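Polyprenyl synthetase (Zymomonas mobilis subsp. mobilis, PDB 4KKM) probably catalyses the chain-elongating condensation of isopentenyl diphosphate with allylic diphosphates to make farnesyl diphosphate and related prenyl diphosphates, with magnesium as cofactor. Local coordinates at residues H107-C112 / K122-K127. Numbering follows the deposited sequence.
With CA (calcium ion), chain D.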
ATOM      1  N   HIS B 107      -1.449  -3.382 -11.790  1.00 25.00           N
ATOM      2  CA  HIS B 107      -2.486  -4.313 -11.376  1.00 28.23           C
ATOM      3  C   HIS B 107      -3.693  -4.304 -12.325  1.00 34.67           C
ATOM      4  O   HIS B 107      -4.342  -5.328 -12.515  1.00 35.74           O
ATOM      5  CB  HIS B 107      -2.901  -4.053  -9.926  1.00 26.49           C
ATOM      6  CG  HIS B 107      -1.912  -4.569  -8.917  1.00 25.09           C
ATOM      7  ND1 HIS B 107      -2.175  -4.588  -7.564  1.00 24.18           N
ATOM      8  CD2 HIS B 107      -0.680  -5.106  -9.073  1.00 24.16           C
ATOM      9  CE1 HIS B 107      -1.134  -5.104  -6.926  1.00 28.39           C
ATOM     10  NE2 HIS B 107      -0.216  -5.432  -7.816  1.00 25.32           N
ATOM     11  N   ASP B 108      -3.974  -3.158 -12.937  1.00 34.20           N
ATOM     12  CA  ASP B 108      -5.106  -3.054 -13.860  1.00 34.30           C
ATOM     13  C   ASP B 108      -4.860  -3.778 -15.187  1.00 40.92           C
ATOM     14  O   ASP B 108      -5.794  -4.270 -15.814  1.00 47.11           O
ATOM     15  CB  ASP B 108      -5.454  -1.586 -14.124  1.00 28.63           C
ATOM     16  CG  ASP B 108      -6.756  -1.422 -14.893  1.00 43.11           C
ATOM     17  OD1 ASP B 108      -7.826  -1.740 -14.328  1.00 45.50           O
ATOM     18  OD2 ASP B 108      -6.703  -0.975 -16.058  1.00 47.75           O
ATOM     19  N   ASP B 109      -3.604  -3.835 -15.618  1.00 43.94           N
ATOM     20  CA  ASP B 109      -3.269  -4.433 -16.908  1.00 49.38           C
ATOM     21  C   ASP B 109      -3.307  -5.959 -16.881  1.00 54.00           C
ATOM     22  O   ASP B 109      -3.419  -6.593 -17.929  1.00 49.30           O
ATOM     23  CB  ASP B 109      -1.893  -3.958 -17.390  1.00 53.24           C
ATOM     24  CG  ASP B 109      -1.891  -2.495 -17.803  1.00 58.08           C
ATOM     25  OD1 ASP B 109      -2.964  -1.989 -18.200  1.00 60.23           O
ATOM     26  OD2 ASP B 109      -0.818  -1.853 -17.732  1.00 53.08           O
ATOM     27  N   MET B 110      -3.217  -6.537 -15.685  1.00 52.34           N
ATOM     28  CA  MET B 110      -3.119  -7.991 -15.518  1.00 52.68           C
ATOM     29  C   MET B 110      -4.311  -8.738 -16.141  1.00 59.54           C
ATOM     30  O   MET B 110      -5.395  -8.162 -16.285  1.00 56.98           O
ATOM     31  CB  MET B 110      -2.940  -8.343 -14.033  1.00 45.99           C
ATOM     32  CG  MET B 110      -1.667  -7.757 -13.435  1.00 36.74           C
ATOM     33  SD  MET B 110      -1.273  -8.238 -11.729  1.00 43.74           S
ATOM     34  CE  MET B 110      -2.879  -8.087 -10.936  1.00 44.34           C
ATOM     35  N   PRO B 111      -4.099 -10.011 -16.541  1.00 60.90           N
ATOM     36  CA  PRO B 111      -5.132 -10.843 -17.177  1.00 72.20           C
ATOM     37  C   PRO B 111      -6.433 -10.904 -16.382  1.00 81.36           C
ATOM     38  O   PRO B 111      -7.514 -10.987 -16.974  1.00 83.05           O
ATOM     39  CB  PRO B 111      -4.484 -12.232 -17.206  1.00 67.26           C
ATOM     40  CG  PRO B 111      -3.036 -11.953 -17.304  1.00 61.57           C
ATOM     41  CD  PRO B 111      -2.804 -10.714 -16.480  1.00 57.13           C
ATOM     42  N   CYS B 112      -6.321 -10.868 -15.058  1.00 85.66           N
ATOM     43  CA  CYS B 112      -7.485 -10.878 -14.182  1.00 91.32           C
ATOM     44  C   CYS B 112      -8.349  -9.647 -14.428  1.00 94.21           C
ATOM     45  O   CYS B 112      -9.568  -9.690 -14.275  1.00 94.74           O
ATOM     46  CB  CYS B 112      -7.051 -10.921 -12.713  1.00 89.36           C
ATOM     47  SG  CYS B 112      -5.265 -11.053 -12.471  1.00 84.78           S
ATOM     48  N   LYS B 122       4.309   0.319 -25.042  1.00 84.10           N
ATOM     49  CA  LYS B 122       5.112  -0.327 -24.016  1.00 77.39           C
ATOM     50  C   LYS B 122       4.420  -1.593 -23.522  1.00 72.22           C
ATOM     51  O   LYS B 122       3.301  -1.523 -23.008  1.00 67.58           O
ATOM     52  CB  LYS B 122       5.314   0.654 -22.859  1.00 71.79           C
ATOM     53  CG  LYS B 122       6.236   0.186 -21.751  1.00 64.20           C
ATOM     54  CD  LYS B 122       6.509   1.338 -20.796  1.00 56.82           C
ATOM     55  CE  LYS B 122       7.435   0.926 -19.671  1.00 54.20           C
ATOM     56  NZ  LYS B 122       7.833   2.089 -18.828  1.00 53.42           N
ATOM     57  N   PRO B 123       5.073  -2.757 -23.690  1.00 68.96           N
ATOM     58  CA  PRO B 123       4.464  -3.979 -23.163  1.00 64.48           C
ATOM     59  C   PRO B 123       4.296  -3.875 -21.653  1.00 56.02           C
ATOM     60  O   PRO B 123       5.130  -3.286 -20.965  1.00 51.32           O
ATOM     61  CB  PRO B 123       5.471  -5.078 -23.535  1.00 69.55           C
ATOM     62  CG  PRO B 123       6.746  -4.371 -23.827  1.00 72.07           C
ATOM     63  CD  PRO B 123       6.358  -3.021 -24.361  1.00 73.27           C
ATOM     64  N   THR B 124       3.200  -4.423 -21.150  1.00 52.58           N
ATOM     65  CA  THR B 124       2.901  -4.341 -19.731  1.00 49.83           C
ATOM     66  C   THR B 124       3.832  -5.229 -18.910  1.00 47.09           C
ATOM     67  O   THR B 124       4.523  -6.093 -19.453  1.00 46.10           O
ATOM     68  CB  THR B 124       1.442  -4.715 -19.466  1.00 53.72           C
ATOM     69  OG1 THR B 124       1.173  -5.997 -20.049  1.00 54.39           O
ATOM     70  CG2 THR B 124       0.514  -3.669 -20.087  1.00 55.44           C
ATOM     71  N   VAL B 125       3.849  -5.008 -17.601  1.00 40.98           N
ATOM     72  CA  VAL B 125       4.764  -5.724 -16.716  1.00 33.53           C
ATOM     73  C   VAL B 125       4.567  -7.240 -16.772  1.00 38.29           C
ATOM     74  O   VAL B 125       5.538  -7.995 -16.857  1.00 40.10           O
ATOM     75  CB  VAL B 125       4.656  -5.211 -15.264  1.00 31.64           C
ATOM     76  CG1 VAL B 125       5.463  -6.103 -14.298  1.00 31.34           C
ATOM     77  CG2 VAL B 125       5.115  -3.763 -15.199  1.00 33.92           C
ATOM     78  N   HIS B 126       3.314  -7.689 -16.752  1.00 34.92           N
ATOM     79  CA  HIS B 126       3.047  -9.124 -16.771  1.00 41.55           C
ATOM     80  C   HIS B 126       3.491  -9.762 -18.088  1.00 43.79           C
ATOM     81  O   HIS B 126       3.740 -10.961 -18.147  1.00 46.04           O
ATOM     82  CB  HIS B 126       1.578  -9.441 -16.454  1.00 49.80           C
ATOM     83  CG  HIS B 126       0.610  -8.974 -17.495  1.00 56.62           C
ATOM     84  ND1 HIS B 126       0.023  -9.827 -18.408  1.00 57.58           N
ATOM     85  CD2 HIS B 126       0.109  -7.743 -17.762  1.00 57.76           C
ATOM     86  CE1 HIS B 126      -0.787  -9.144 -19.192  1.00 60.02           C
ATOM     87  NE2 HIS B 126      -0.753  -7.875 -18.821  1.00 60.25           N
ATOM     88  N   LYS B 127       3.613  -8.949 -19.134  1.00 45.63           N
ATOM     89  CA  LYS B 127       4.084  -9.441 -20.426  1.00 49.21           C
ATOM     90  C   LYS B 127       5.611  -9.446 -20.521  1.00 49.39           C
ATOM     91  O   LYS B 127       6.214 -10.441 -20.922  1.00 47.16           O
ATOM     92  CB  LYS B 127       3.480  -8.620 -21.568  1.00 51.16           C
ATOM     93  CG  LYS B 127       1.968  -8.714 -21.651  1.00 58.92           C
ATOM     94  CD  LYS B 127       1.501 -10.158 -21.826  1.00 64.74           C
ATOM     95  CE  LYS B 127       1.455 -10.571 -23.292  1.00 71.52           C
ATOM     96  NZ  LYS B 127       2.797 -10.638 -23.935  1.00 73.51           N
TER
HETATM   97 CA    CA D 302      -9.873  -1.787 -15.660  1.00 69.93          CA
HETATM   98  O   HOH W   1       1.882  -3.000 -16.647  1.00 44.43           O
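P111 and M110 press against one face of the H126 imidazole through CH-pi contacts. P111 CD sits 3.8 Å from the ring centroid, on the ND1 and CE1 side, and M110 CA lies 4.2 Å from the same centroid, nearer CD2; the M110 side chain itself runs on toward A134 and V135. The other face of the ring is overlaid by K127 CG. A chi1 of 67°, with CG between the backbone N and the carbonyl carbon, turns the H126 ring toward 109-111. H126 NE2 hydrogen-bonds to the D116 carbonyl oxygen, as does T124 OG1, so one backbone oxygen of the intervening loop receives both side chains.

Beside the ring, the methyl T124 CG2 packs on the D109 carboxylate, 3.3 Å from D109 OD2. A water also links the segments, donating to D109 OD2 at 3.1 Å and accepting from V125 N at 3.0 Å, which supplies a partner for an amide in the first turn of a helix.

On the side away from H126, D108 OD1 binds calcium at 2.4 Å, together with D114. The sequence DDMPCMD that carries both ligands is the first aspartate-rich motif of trans-prenyltransferases, where metal and diphosphate usually meet. The contact thus joins the end of helix 87-109, where this motif begins, to the short helix 125-128, directly after the 118-119/122-123 hairpin, with helix 131-150 alongside and V135 of the second subunit packing on M110.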